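Local atomic coordinates of magnesium transporter MgtE (Enterococcus faecalis, PDB entry 2OUX), a protein that probably carries magnesium ions across the cell membrane as a homodimer, and is represented here by its cytosolic part with the intracellular N domain and two CBS domains. Residues 144-148 with 167-172; 151-157 with 198-204; 172-177 with 232-236; 179-185 with 238-244. All coordinates share one frame; numbering follows the deposited sequence.

Contact 1. Residues 144-148 with 167-172; sequences TTEFV and ADMAET
E146 and A170 bring the two loops together, their CA atoms 4.6 Å apart. The backbone of 144-148 kinks in an inverse gamma turn centred on E146, which presents the E146 carbonyl: E171 N donates to E146 O at 2.6 Å with 160° at the hydrogen, slightly tilted from the carbonyl plane. Further on, one water spans the loops, accepting from V148 N and donating to T172 O. Both loops belong to the first CBS domain: 144-148 leads from helix 139-142 into strand 149-150, while the loop 167-172 leads from helix 156-166 toward strand 175-179. V148 CG2 packs on A170 CB at 3.7 Å; it stands beside the backbone N of V148 because CG1 takes the place anti to that N (chi1 -178°). At the other end T144 CG2 presses on E171 CG at 3.3 Å, the two side chains crossing obliquely. T144 OG1, on the other branch, donates to the syn lone pair of E146 OE1 at 2.7 Å and accepts from the backbone N of D99, a magnesium ligand. The E146 and E171 carboxylates keep apart, OE1 to OE2 5.2 Å, with planes 60° to each other; a magnesium ion about 4 Å from the E171 side chain may ease their repulsion. R192 of the second subunit hydrogen-bonds A167 O and A170 O.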
loop_
_atom_site.group_PDB
_atom_site.type_symbol
_atom_site.label_atom_id
_atom_site.label_comp_id
_atom_site.label_asym_id
_atom_site.label_seq_id
_atom_site.Cartn_x
_atom_site.Cartn_y
_atom_site.Cartn_z
ATOM N N THR A 144 12.232 -7.227 -4.310
ATOM C CA THR A 144 11.803 -8.386 -5.076
ATOM C C THR A 144 11.701 -7.975 -6.537
ATOM O O THR A 144 11.569 -6.793 -6.857
ATOM C CB THR A 144 10.477 -8.969 -4.547
ATOM O OG1 THR A 144 10.376 -10.331 -4.972
ATOM C CG2 THR A 144 9.276 -8.173 -5.057
ATOM N N THR A 145 11.762 -8.960 -7.421
ATOM C CA THR A 145 11.785 -8.711 -8.855
ATOM C C THR A 145 10.484 -8.618 -9.645
ATOM O O THR A 145 10.490 -8.178 -10.791
ATOM C CB THR A 145 12.639 -9.789 -9.530
ATOM O OG1 THR A 145 12.091 -11.081 -9.218
ATOM C CG2 THR A 145 14.081 -9.724 -9.022
ATOM N N GLU A 146 9.371 -9.028 -9.058
ATOM C CA GLU A 146 8.126 -9.012 -9.805
ATOM C C GLU A 146 7.397 -7.669 -9.848
ATOM O O GLU A 146 6.373 -7.491 -9.198
ATOM C CB GLU A 146 7.218 -10.114 -9.269
ATOM C CG GLU A 146 7.890 -11.499 -9.281
ATOM C CD GLU A 146 8.842 -11.710 -8.095
ATOM O OE1 GLU A 146 8.883 -10.845 -7.198
ATOM O OE2 GLU A 146 9.534 -12.751 -8.047
ATOM N N PHE A 147 7.936 -6.739 -10.631
ATOM C CA PHE A 147 7.363 -5.401 -10.787
ATOM C C PHE A 147 6.932 -5.198 -12.243
ATOM O O PHE A 147 7.344 -5.944 -13.135
ATOM C CB PHE A 147 8.395 -4.328 -10.410
ATOM C CG PHE A 147 9.671 -4.395 -11.224
ATOM C CD1 PHE A 147 9.694 -3.975 -12.552
ATOM C CD2 PHE A 147 10.840 -4.924 -10.675
ATOM C CE1 PHE A 147 10.853 -4.087 -13.323
ATOM C CE2 PHE A 147 12.006 -5.038 -11.437
ATOM C CZ PHE A 147 12.011 -4.619 -12.767
ATOM N N VAL A 148 6.117 -4.177 -12.479
ATOM C CA VAL A 148 5.650 -3.891 -13.828
ATOM C C VAL A 148 6.401 -2.719 -14.448
ATOM O O VAL A 148 6.429 -1.625 -13.892
ATOM C CB VAL A 148 4.144 -3.539 -13.847
ATOM C CG1 VAL A 148 3.685 -3.307 -15.279
ATOM C CG2 VAL A 148 3.345 -4.644 -13.192
ATOM N N ALA A 167 0.024 -9.336 -16.284
ATOM C CA ALA A 167 0.576 -8.891 -15.008
ATOM C C ALA A 167 0.120 -9.746 -13.828
ATOM O O ALA A 167 -0.026 -9.255 -12.715
ATOM C CB ALA A 167 0.196 -7.443 -14.772
ATOM N N ASP A 168 -0.108 -11.030 -14.070
ATOM C CA ASP A 168 -0.557 -11.925 -13.009
ATOM C C ASP A 168 0.599 -12.311 -12.094
ATOM O O ASP A 168 0.396 -12.649 -10.935
ATOM C CB ASP A 168 -1.171 -13.190 -13.608
ATOM C CG ASP A 168 -1.834 -14.061 -12.561
ATOM O OD1 ASP A 168 -2.860 -13.629 -11.992
ATOM O OD2 ASP A 168 -1.326 -15.172 -12.299
HETATM N N MSE A 169 1.815 -12.253 -12.622
HETATM C CA MSE A 169 2.988 -12.611 -11.844
HETATM C C MSE A 169 3.491 -11.484 -10.936
HETATM O O MSE A 169 4.150 -11.742 -9.933
HETATM C CB MSE A 169 4.124 -13.061 -12.778
HETATM C CG MSE A 169 4.823 -11.942 -13.567
HETATM SE SE MSE A 169 3.945 -11.359 -15.213
HETATM C CE MSE A 169 4.512 -12.799 -16.378
ATOM N N ALA A 170 3.159 -10.244 -11.275
ATOM C CA ALA A 170 3.623 -9.079 -10.516
ATOM C C ALA A 170 3.236 -8.975 -9.044
ATOM O O ALA A 170 2.106 -9.283 -8.669
ATOM C CB ALA A 170 3.194 -7.819 -11.234
ATOM N N GLU A 171 4.189 -8.536 -8.214
ATOM C CA GLU A 171 3.951 -8.327 -6.776
ATOM C C GLU A 171 2.794 -7.339 -6.699
ATOM O O GLU A 171 1.761 -7.605 -6.096
ATOM C CB GLU A 171 5.161 -7.658 -6.104
ATOM C CG GLU A 171 6.031 -8.518 -5.190
ATOM C CD GLU A 171 5.435 -8.767 -3.821
ATOM O OE1 GLU A 171 5.027 -7.819 -3.132
ATOM O OE2 GLU A 171 5.385 -9.936 -3.422
ATOM N N THR A 172 2.995 -6.182 -7.314
ATOM C CA THR A 172 1.986 -5.140 -7.326
ATOM C C THR A 172 1.975 -4.466 -8.691
ATOM O O THR A 172 2.991 -4.424 -9.383
ATOM C CB THR A 172 2.286 -4.067 -6.270
ATOM O OG1 THR A 172 1.192 -3.151 -6.200
ATOM C CG2 THR A 172 3.561 -3.306 -6.631
HETATM O O HOH W 1 4.793 -2.736 -10.307
#

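Contact 2. Residues 151-157 with 198-204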
loop_
_atom_site.group_PDB
_atom_site.type_symbol
_atom_site.label_atom_id
_atom_site.label_comp_id
_atom_site.label_asym_id
_atom_site.label_seq_id
_atom_site.Cartn_x
_atom_site.Cartn_y
_atom_site.Cartn_z
ATOM N N VAL A 151 7.575 0.962 -21.555
ATOM C CA VAL A 151 8.337 2.011 -22.225
ATOM C C VAL A 151 7.435 3.221 -22.373
ATOM O O VAL A 151 6.207 3.091 -22.395
ATOM C CB VAL A 151 8.807 1.592 -23.637
ATOM C CG1 VAL A 151 9.782 0.442 -23.538
ATOM C CG2 VAL A 151 7.603 1.215 -24.500
ATOM N N ALA A 152 8.056 4.389 -22.496
ATOM C CA ALA A 152 7.343 5.653 -22.631
ATOM C C ALA A 152 6.445 5.823 -23.863
ATOM O O ALA A 152 5.271 6.158 -23.721
ATOM C CB ALA A 152 8.340 6.799 -22.569
ATOM N N ASN A 153 6.995 5.608 -25.061
ATOM C CA ASN A 153 6.245 5.787 -26.309
ATOM C C ASN A 153 5.198 4.714 -26.557
ATOM O O ASN A 153 5.128 4.113 -27.621
ATOM C CB ASN A 153 7.212 5.868 -27.499
ATOM C CG ASN A 153 6.504 6.163 -28.817
ATOM O OD1 ASN A 153 6.280 5.263 -29.634
ATOM N ND2 ASN A 153 6.141 7.428 -29.026
ATOM N N GLN A 154 4.369 4.492 -25.552
ATOM C CA GLN A 154 3.309 3.508 -25.618
ATOM C C GLN A 154 2.036 4.208 -25.153
ATOM O O GLN A 154 2.102 5.234 -24.478
ATOM C CB GLN A 154 3.680 2.345 -24.701
ATOM C CG GLN A 154 2.577 1.385 -24.355
ATOM C CD GLN A 154 3.107 0.199 -23.575
ATOM O OE1 GLN A 154 3.959 0.349 -22.702
ATOM N NE2 GLN A 154 2.605 -0.986 -23.883
ATOM N N THR A 155 0.882 3.668 -25.524
ATOM C CA THR A 155 -0.390 4.252 -25.120
ATOM C C THR A 155 -0.882 3.595 -23.833
ATOM O O THR A 155 -0.430 2.504 -23.475
ATOM C CB THR A 155 -1.453 4.020 -26.175
ATOM O OG1 THR A 155 -1.595 2.610 -26.376
ATOM C CG2 THR A 155 -1.069 4.693 -27.483
ATOM N N VAL A 156 -1.823 4.247 -23.148
ATOM C CA VAL A 156 -2.356 3.688 -21.912
ATOM C C VAL A 156 -3.102 2.406 -22.275
ATOM O O VAL A 156 -3.090 1.424 -21.524
ATOM C CB VAL A 156 -3.322 4.673 -21.194
ATOM C CG1 VAL A 156 -2.730 6.079 -21.176
ATOM C CG2 VAL A 156 -4.670 4.658 -21.858
ATOM N N ARG A 157 -3.741 2.416 -23.440
ATOM C CA ARG A 157 -4.470 1.248 -23.909
ATOM C C ARG A 157 -3.524 0.052 -23.928
ATOM O O ARG A 157 -3.886 -1.055 -23.537
ATOM C CB ARG A 157 -5.006 1.502 -25.318
ATOM C CG ARG A 157 -5.602 0.284 -26.009
ATOM C CD ARG A 157 -6.057 0.653 -27.425
ATOM N NE ARG A 157 -4.971 1.275 -28.185
ATOM C CZ ARG A 157 -3.854 0.651 -28.555
ATOM N NH1 ARG A 157 -3.667 -0.626 -28.244
ATOM N NH2 ARG A 157 -2.913 1.306 -29.223
ATOM N N ASP A 198 -7.210 8.764 -21.173
ATOM C CA ASP A 198 -7.784 8.203 -22.390
ATOM C C ASP A 198 -6.939 7.095 -22.990
ATOM O O ASP A 198 -5.716 7.118 -22.908
ATOM C CB ASP A 198 -7.987 9.283 -23.451
ATOM C CG ASP A 198 -8.693 8.744 -24.682
ATOM O OD1 ASP A 198 -9.916 8.506 -24.602
ATOM O OD2 ASP A 198 -8.027 8.532 -25.717
ATOM N N ASP A 199 -7.608 6.132 -23.611
ATOM C CA ASP A 199 -6.933 5.002 -24.239
ATOM C C ASP A 199 -5.794 5.419 -25.158
ATOM O O ASP A 199 -4.726 4.817 -25.136
ATOM C CB ASP A 199 -7.932 4.167 -25.045
ATOM C CG ASP A 199 -8.481 2.986 -24.262
ATOM O OD1 ASP A 199 -8.864 3.169 -23.090
ATOM O OD2 ASP A 199 -8.539 1.872 -24.829
ATOM N N ASP A 200 -6.025 6.451 -25.959
ATOM C CA ASP A 200 -5.025 6.918 -26.911
ATOM C C ASP A 200 -3.875 7.750 -26.341
ATOM O O ASP A 200 -2.848 7.922 -26.993
ATOM C CB ASP A 200 -5.725 7.684 -28.041
ATOM C CG ASP A 200 -6.643 6.786 -28.872
ATOM O OD1 ASP A 200 -6.140 5.855 -29.536
ATOM O OD2 ASP A 200 -7.869 7.002 -28.855
ATOM N N THR A 201 -4.027 8.260 -25.131
ATOM C CA THR A 201 -2.963 9.065 -24.541
ATOM C C THR A 201 -1.635 8.299 -24.465
ATOM O O THR A 201 -1.607 7.092 -24.207
ATOM C CB THR A 201 -3.342 9.524 -23.134
ATOM O OG1 THR A 201 -4.630 10.149 -23.169
ATOM C CG2 THR A 201 -2.313 10.517 -22.608
ATOM N N LEU A 202 -0.535 9.007 -24.692
ATOM C CA LEU A 202 0.785 8.388 -24.638
ATOM C C LEU A 202 1.372 8.419 -23.232
ATOM O O LEU A 202 1.454 9.478 -22.604
ATOM C CB LEU A 202 1.741 9.080 -25.609
ATOM C CG LEU A 202 1.908 8.419 -26.985
ATOM C CD1 LEU A 202 0.551 8.148 -27.607
ATOM C CD2 LEU A 202 2.749 9.324 -27.885
ATOM N N ILE A 203 1.778 7.246 -22.752
ATOM C CA ILE A 203 2.361 7.101 -21.426
ATOM C C ILE A 203 3.356 8.225 -21.167
ATOM O O ILE A 203 3.366 8.819 -20.092
ATOM C CB ILE A 203 3.083 5.720 -21.284
ATOM C CG1 ILE A 203 2.053 4.590 -21.261
ATOM C CG2 ILE A 203 3.982 5.720 -20.051
ATOM C CD1 ILE A 203 1.082 4.674 -20.097
ATOM N N ALA A 204 4.181 8.520 -22.169
ATOM C CA ALA A 204 5.200 9.559 -22.064
ATOM C C ALA A 204 4.623 10.930 -21.754
ATOM O O ALA A 204 5.323 11.803 -21.237
ATOM C CB ALA A 204 6.011 9.622 -23.354
#
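Q154 O takes the shortest bond between the segments: I203 N donates to it at 2.7 Å, nearly along the C=O axis. L202 CA adds a CA-H contact to Q154 O at 3.4 Å. T155 and L202 form a single bridge, flanked on its other side by V156 N, which donates to T201 O at 3.0 Å. R157 N then reaches an in-plane lone pair of D199 O. Within the first CBS domain this antiparallel pairing ties the start of helix 156-166 to the approach to helix 203-206. T155 is the N-cap, its OG1 accepting from S158 N, which leaves T155 CG2 to meet L202 CD1 at 3.8 Å. R157 CG lies 3.5 Å from D199 OD2, the two side chains crossing at about a right angle, while R157 NE stays 4.9 Å from D199 OD2. A152 and A204 touch through their CB atoms. I203 and V156 are buried, both on L194 of helix 191-194, with I203 also on V178 of strand 175-179 and V156 on I206 of helix 203-206.

Contact 3. Residues 172-177 with 232-236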
loop_
_atom_site.group_PDB
_atom_site.type_symbol
_atom_site.label_atom_id
_atom_site.label_comp_id
_atom_site.label_asym_id
_atom_site.label_seq_id
_atom_site.Cartn_x
_atom_site.Cartn_y
_atom_site.Cartn_z
ATOM N N THR A 172 2.995 -6.182 -7.314
ATOM C CA THR A 172 1.986 -5.140 -7.326
ATOM C C THR A 172 1.975 -4.466 -8.691
ATOM O O THR A 172 2.991 -4.424 -9.383
ATOM C CB THR A 172 2.286 -4.067 -6.270
ATOM O OG1 THR A 172 1.192 -3.151 -6.200
ATOM C CG2 THR A 172 3.561 -3.306 -6.631
ATOM N N ILE A 173 0.819 -3.941 -9.069
ATOM C CA ILE A 173 0.670 -3.252 -10.333
ATOM C C ILE A 173 0.187 -1.848 -10.029
ATOM O O ILE A 173 -0.118 -1.090 -10.935
ATOM C CB ILE A 173 -0.380 -3.946 -11.244
ATOM C CG1 ILE A 173 -1.790 -3.784 -10.663
ATOM C CG2 ILE A 173 -0.034 -5.423 -11.394
ATOM C CD1 ILE A 173 -2.884 -4.109 -11.656
ATOM N N TYR A 174 0.122 -1.499 -8.747
ATOM C CA TYR A 174 -0.370 -0.183 -8.367
ATOM C C TYR A 174 0.564 0.954 -8.720
ATOM O O TYR A 174 0.210 2.122 -8.618
ATOM C CB TYR A 174 -0.773 -0.181 -6.891
ATOM C CG TYR A 174 -1.968 -1.104 -6.678
ATOM C CD1 TYR A 174 -2.924 -1.259 -7.683
ATOM C CD2 TYR A 174 -2.118 -1.848 -5.512
ATOM C CE1 TYR A 174 -3.997 -2.145 -7.541
ATOM C CE2 TYR A 174 -3.190 -2.738 -5.354
ATOM C CZ TYR A 174 -4.127 -2.880 -6.380
ATOM O OH TYR A 174 -5.175 -3.765 -6.251
ATOM N N TYR A 175 1.765 0.592 -9.147
ATOM C CA TYR A 175 2.738 1.562 -9.619
ATOM C C TYR A 175 3.272 0.915 -10.880
ATOM O O TYR A 175 3.557 -0.284 -10.889
ATOM C CB TYR A 175 3.888 1.769 -8.622
ATOM C CG TYR A 175 3.582 2.743 -7.515
ATOM C CD1 TYR A 175 3.137 4.026 -7.807
ATOM C CD2 TYR A 175 3.730 2.385 -6.176
ATOM C CE1 TYR A 175 2.846 4.930 -6.798
ATOM C CE2 TYR A 175 3.439 3.280 -5.159
ATOM C CZ TYR A 175 2.997 4.548 -5.476
ATOM O OH TYR A 175 2.693 5.444 -4.478
ATOM N N VAL A 176 3.379 1.686 -11.951
ATOM C CA VAL A 176 3.917 1.158 -13.201
ATOM C C VAL A 176 5.174 1.953 -13.500
ATOM O O VAL A 176 5.123 3.170 -13.664
ATOM C CB VAL A 176 2.928 1.327 -14.363
ATOM C CG1 VAL A 176 3.511 0.725 -15.632
ATOM C CG2 VAL A 176 1.605 0.656 -14.017
ATOM N N TYR A 177 6.307 1.269 -13.563
ATOM C CA TYR A 177 7.566 1.951 -13.830
ATOM C C TYR A 177 7.859 2.055 -15.323
ATOM O O TYR A 177 7.551 1.150 -16.096
ATOM C CB TYR A 177 8.682 1.229 -13.077
ATOM C CG TYR A 177 8.367 1.166 -11.601
ATOM C CD1 TYR A 177 8.599 2.269 -10.774
ATOM C CD2 TYR A 177 7.726 0.052 -11.051
ATOM C CE1 TYR A 177 8.193 2.272 -9.441
ATOM C CE2 TYR A 177 7.319 0.043 -9.715
ATOM C CZ TYR A 177 7.549 1.161 -8.926
ATOM O OH TYR A 177 7.076 1.187 -7.643
ATOM N N PHE A 232 4.572 5.758 0.270
ATOM C CA PHE A 232 4.488 4.888 -0.903
ATOM C C PHE A 232 4.202 3.454 -0.470
ATOM O O PHE A 232 4.599 3.045 0.626
ATOM C CB PHE A 232 5.805 4.858 -1.668
ATOM C CG PHE A 232 6.142 6.127 -2.385
ATOM C CD1 PHE A 232 5.151 6.929 -2.926
ATOM C CD2 PHE A 232 7.473 6.464 -2.611
ATOM C CE1 PHE A 232 5.482 8.046 -3.693
ATOM C CE2 PHE A 232 7.806 7.574 -3.377
ATOM C CZ PHE A 232 6.808 8.363 -3.918
ATOM N N LEU A 233 3.535 2.688 -1.333
ATOM C CA LEU A 233 3.241 1.292 -1.027
ATOM C C LEU A 233 4.357 0.443 -1.625
ATOM O O LEU A 233 4.426 -0.766 -1.415
ATOM C CB LEU A 233 1.871 0.901 -1.589
ATOM C CG LEU A 233 1.632 1.083 -3.089
ATOM C CD1 LEU A 233 2.157 -0.139 -3.852
ATOM C CD2 LEU A 233 0.136 1.254 -3.335
ATOM N N ALA A 234 5.241 1.098 -2.370
ATOM C CA ALA A 234 6.387 0.428 -2.975
ATOM C C ALA A 234 7.388 1.472 -3.462
ATOM O O ALA A 234 7.026 2.629 -3.687
ATOM C CB ALA A 234 5.943 -0.461 -4.141
ATOM N N VAL A 235 8.649 1.066 -3.608
ATOM C CA VAL A 235 9.683 1.966 -4.086
ATOM C C VAL A 235 10.684 1.201 -4.935
ATOM O O VAL A 235 11.159 0.135 -4.547
ATOM C CB VAL A 235 10.396 2.695 -2.907
ATOM C CG1 VAL A 235 11.208 1.714 -2.066
ATOM C CG2 VAL A 235 11.266 3.819 -3.454
ATOM N N PRO A 236 11.006 1.732 -6.126
ATOM C CA PRO A 236 11.954 1.077 -7.030
ATOM C C PRO A 236 13.400 1.094 -6.560
ATOM O O PRO A 236 13.824 1.987 -5.830
ATOM C CB PRO A 236 11.739 1.815 -8.355
ATOM C CG PRO A 236 11.343 3.166 -7.930
ATOM C CD PRO A 236 10.417 2.925 -6.757
HETATM O O HOH W 2 1.477 4.144 -2.417
#
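Y177 OH is buried against A234 CB (4.0 Å) and P236 CD with no hydrogen-bonding partner in the model, although Y177 and A234 both belong to a magnesium site seen in the crystal and the ion lies about 3 Å from the tyrosine side chain. The Y177 ring crosses the proline at about a right angle, CE1 reaching P236 CD at 3.5 Å. Strands 175-177 and 234-236 run parallel, 5° between their directions, but 9.1 Å apart at closest approach, so side chains fill the gap. Each is part of the middle strand of a three-stranded sheet, one in the first CBS domain and one in the second, and the contact thus joins the paired CBS domains. L233 packs obliquely against the Y175 ring: its chi1 of 57° sets CG between the backbone N and carbonyl carbon and lets CG meet Y175 CE2 at 3.5 Å, while CD2 rests on Y174 CB. Y175 OH also comes within 3.3 Å of F232 CD1, the two rings nearly perpendicular at 80°. A water lies 2.7 Å from Y175 OH and accepts a weak bond from L233 N. T172 OG1 closes an ST turn by accepting from Y174 N. The contact also borders the second subunit: Y174 stacks on Y174 of that subunit and its OH bonds R192 N there, while L233 packs on its own counterpart.

Contact 4. Residues 179-185 with 238-244; sequences VDQENHL and TDYDDHL
V179 starts the contact, its CG1 packing on L244 CD2 at 3.9 Å across the paired hairpins. D180 then opens a type I turn to N183, and its own carboxylate folds back: OD1 accepts from H184 N at 2.7 Å, from above its plane, and OD2 takes a weak bond from H184 ND1. D239 repeats the first of these, its OD1 accepting from H243 N, and each turn passes through a left-handed residue, N183 or D242. E182 O sits at the edge of the H243 imidazole and accepts a weak bond from ND1 at 3.1 Å. N183 is held twice to L244: its carbonyl O accepts from L244 N, and its ND2, carried on a CG anti to the backbone N (chi1 -168°), donates to L244 O at 3.1 Å. H184 bridges with H243 as a non-hydrogen-bonded antiparallel pair, their imidazoles side by side with centroids 4.6 Å apart and planes at 29°. The rings barely overlap, H184 CD2 lying over one face of H243. L185 finishes by donating N-H to D242 O at 2.9 Å and setting CD2 against T238 CG2. The two hairpins, one from each CBS domain, grip each other almost reciprocally, with main-chain bonds on both sides of the histidine pair; the nearby D180 carboxylate could favour a proton on H184 ND1.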
loop_
_atom_site.group_PDB
_atom_site.type_symbol
_atom_site.label_atom_id
_atom_site.label_comp_id
_atom_site.label_asym_id
_atom_site.label_seq_id
_atom_site.Cartn_x
_atom_site.Cartn_y
_atom_site.Cartn_z
ATOM N N VAL A 179 10.706 2.476 -18.239
ATOM C CA VAL A 179 12.135 2.344 -18.514
ATOM C C VAL A 179 12.390 2.532 -20.000
ATOM O O VAL A 179 11.458 2.529 -20.796
ATOM C CB VAL A 179 12.686 0.942 -18.141
ATOM C CG1 VAL A 179 12.607 0.712 -16.639
ATOM C CG2 VAL A 179 11.920 -0.129 -18.895
ATOM N N ASP A 180 13.655 2.708 -20.364
ATOM C CA ASP A 180 14.025 2.834 -21.768
ATOM C C ASP A 180 14.496 1.446 -22.199
ATOM O O ASP A 180 14.331 0.485 -21.447
ATOM C CB ASP A 180 15.130 3.881 -21.960
ATOM C CG ASP A 180 16.388 3.566 -21.184
ATOM O OD1 ASP A 180 16.511 2.436 -20.674
ATOM O OD2 ASP A 180 17.264 4.457 -21.096
ATOM N N GLN A 181 15.083 1.331 -23.389
ATOM C CA GLN A 181 15.542 0.031 -23.882
ATOM C C GLN A 181 16.573 -0.638 -22.988
ATOM O O GLN A 181 16.543 -1.854 -22.789
ATOM C CB GLN A 181 16.139 0.149 -25.286
ATOM C CG GLN A 181 15.156 0.490 -26.389
ATOM C CD GLN A 181 14.961 1.980 -26.541
ATOM O OE1 GLN A 181 15.907 2.761 -26.388
ATOM N NE2 GLN A 181 13.742 2.385 -26.861
ATOM N N GLU A 182 17.494 0.156 -22.456
ATOM C CA GLU A 182 18.545 -0.369 -21.595
ATOM C C GLU A 182 18.068 -0.630 -20.174
ATOM O O GLU A 182 18.867 -0.882 -19.275
ATOM C CB GLU A 182 19.730 0.592 -21.596
ATOM C CG GLU A 182 20.530 0.543 -22.893
ATOM C CD GLU A 182 21.538 1.668 -23.005
ATOM O OE1 GLU A 182 21.130 2.798 -23.350
ATOM O OE2 GLU A 182 22.735 1.425 -22.736
ATOM N N ASN A 183 16.758 -0.582 -19.984
ATOM C CA ASN A 183 16.164 -0.814 -18.678
ATOM C C ASN A 183 16.548 0.252 -17.657
ATOM O O ASN A 183 16.692 -0.028 -16.464
ATOM C CB ASN A 183 16.551 -2.194 -18.156
ATOM C CG ASN A 183 15.732 -2.600 -16.959
ATOM O OD1 ASN A 183 14.507 -2.468 -16.965
ATOM N ND2 ASN A 183 16.395 -3.102 -15.924
ATOM N N HIS A 184 16.733 1.472 -18.142
ATOM C CA HIS A 184 17.046 2.611 -17.290
ATOM C C HIS A 184 15.702 3.112 -16.762
ATOM O O HIS A 184 14.746 3.245 -17.535
ATOM C CB HIS A 184 17.701 3.723 -18.110
ATOM C CG HIS A 184 19.157 3.510 -18.375
ATOM N ND1 HIS A 184 19.791 4.010 -19.492
ATOM C CD2 HIS A 184 20.118 2.895 -17.642
ATOM C CE1 HIS A 184 21.076 3.713 -19.438
ATOM N NE2 HIS A 184 21.303 3.036 -18.324
ATOM N N LEU A 185 15.623 3.369 -15.456
ATOM C CA LEU A 185 14.390 3.871 -14.848
ATOM C C LEU A 185 14.264 5.342 -15.205
ATOM O O LEU A 185 15.056 6.167 -14.748
ATOM C CB LEU A 185 14.442 3.709 -13.328
ATOM C CG LEU A 185 13.254 4.257 -12.524
ATOM C CD1 LEU A 185 11.941 3.602 -12.976
ATOM C CD2 LEU A 185 13.512 4.015 -11.042
ATOM N N THR A 238 17.530 0.568 -7.868
ATOM C CA THR A 238 18.416 0.595 -9.031
ATOM C C THR A 238 19.879 0.477 -8.626
ATOM O O THR A 238 20.210 0.462 -7.440
ATOM C CB THR A 238 18.278 1.925 -9.805
ATOM O OG1 THR A 238 18.905 2.978 -9.057
ATOM C CG2 THR A 238 16.805 2.285 -10.000
ATOM N N ASP A 239 20.751 0.379 -9.625
ATOM C CA ASP A 239 22.186 0.342 -9.377
ATOM C C ASP A 239 22.653 1.780 -9.612
ATOM O O ASP A 239 21.837 2.658 -9.889
ATOM C CB ASP A 239 22.897 -0.606 -10.345
ATOM C CG ASP A 239 22.565 -0.321 -11.793
ATOM O OD1 ASP A 239 22.234 0.838 -12.126
ATOM O OD2 ASP A 239 22.649 -1.260 -12.606
ATOM N N TYR A 240 23.952 2.034 -9.508
ATOM C CA TYR A 240 24.441 3.391 -9.719
ATOM C C TYR A 240 24.135 3.900 -11.124
ATOM O O TYR A 240 24.107 5.103 -11.356
ATOM C CB TYR A 240 25.944 3.460 -9.458
ATOM C CG TYR A 240 26.313 3.249 -8.009
ATOM C CD1 TYR A 240 25.836 4.104 -7.016
ATOM C CD2 TYR A 240 27.137 2.189 -7.629
ATOM C CE1 TYR A 240 26.174 3.911 -5.674
ATOM C CE2 TYR A 240 27.483 1.986 -6.293
ATOM C CZ TYR A 240 26.994 2.848 -5.320
ATOM O OH TYR A 240 27.321 2.637 -3.995
ATOM N N ASP A 241 23.891 2.984 -12.052
ATOM C CA ASP A 241 23.595 3.358 -13.429
ATOM C C ASP A 241 22.109 3.590 -13.680
ATOM O O ASP A 241 21.695 3.864 -14.811
ATOM C CB ASP A 241 24.111 2.286 -14.386
ATOM C CG ASP A 241 25.626 2.214 -14.415
ATOM O OD1 ASP A 241 26.267 3.270 -14.607
ATOM O OD2 ASP A 241 26.176 1.103 -14.254
ATOM N N ASP A 242 21.311 3.470 -12.624
ATOM C CA ASP A 242 19.871 3.670 -12.723
ATOM C C ASP A 242 19.115 2.574 -13.462
ATOM O O ASP A 242 18.107 2.841 -14.114
ATOM C CB ASP A 242 19.566 5.021 -13.368
ATOM C CG ASP A 242 20.037 6.176 -12.523
ATOM O OD1 ASP A 242 19.690 6.202 -11.319
ATOM O OD2 ASP A 242 20.751 7.051 -13.058
ATOM N N HIS A 243 19.608 1.345 -13.369
ATOM C CA HIS A 243 18.938 0.212 -13.990
ATOM C C HIS A 243 17.932 -0.279 -12.953
ATOM O O HIS A 243 18.293 -0.495 -11.792
ATOM C CB HIS A 243 19.938 -0.906 -14.294
ATOM C CG HIS A 243 20.901 -0.583 -15.389
ATOM N ND1 HIS A 243 20.524 -0.469 -16.707
ATOM C CD2 HIS A 243 22.244 -0.370 -15.366
ATOM C CE1 HIS A 243 21.584 -0.203 -17.452
ATOM N NE2 HIS A 243 22.639 -0.138 -16.657
ATOM N N LEU A 244 16.678 -0.446 -13.363
ATOM C CA LEU A 244 15.633 -0.903 -12.446
ATOM C C LEU A 244 15.847 -2.369 -12.072
ATOM O O LEU A 244 15.688 -3.259 -12.909
ATOM C CB LEU A 244 14.254 -0.712 -13.092
ATOM C CG LEU A 244 13.024 -1.193 -12.318
ATOM C CD1 LEU A 244 13.022 -0.641 -10.898
ATOM C CD2 LEU A 244 11.783 -0.754 -13.066
#

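Contacts 1 and 2 lie in the first CBS domain, at opposite ends of helix 156-166 with centres about 20 Å apart, whereas contacts 3 and 4 join that domain to the second. Along the chain contact 1 closes before contacts 3 and 4, sharing T172 with contact 3; contact 2 interleaves with all the others, and contact 3 with contact 4. V148 O probably hydrogen-bonds Y177 N, where strand 149-150 meets strand 175-179. Strands 175-179 and 234-238 carry contact 3 and run on into the turns of contact 4, about 16 Å away. Contacts 1 and 3 both touch the second subunit, which places this side of the paired domains next to the homodimer interface.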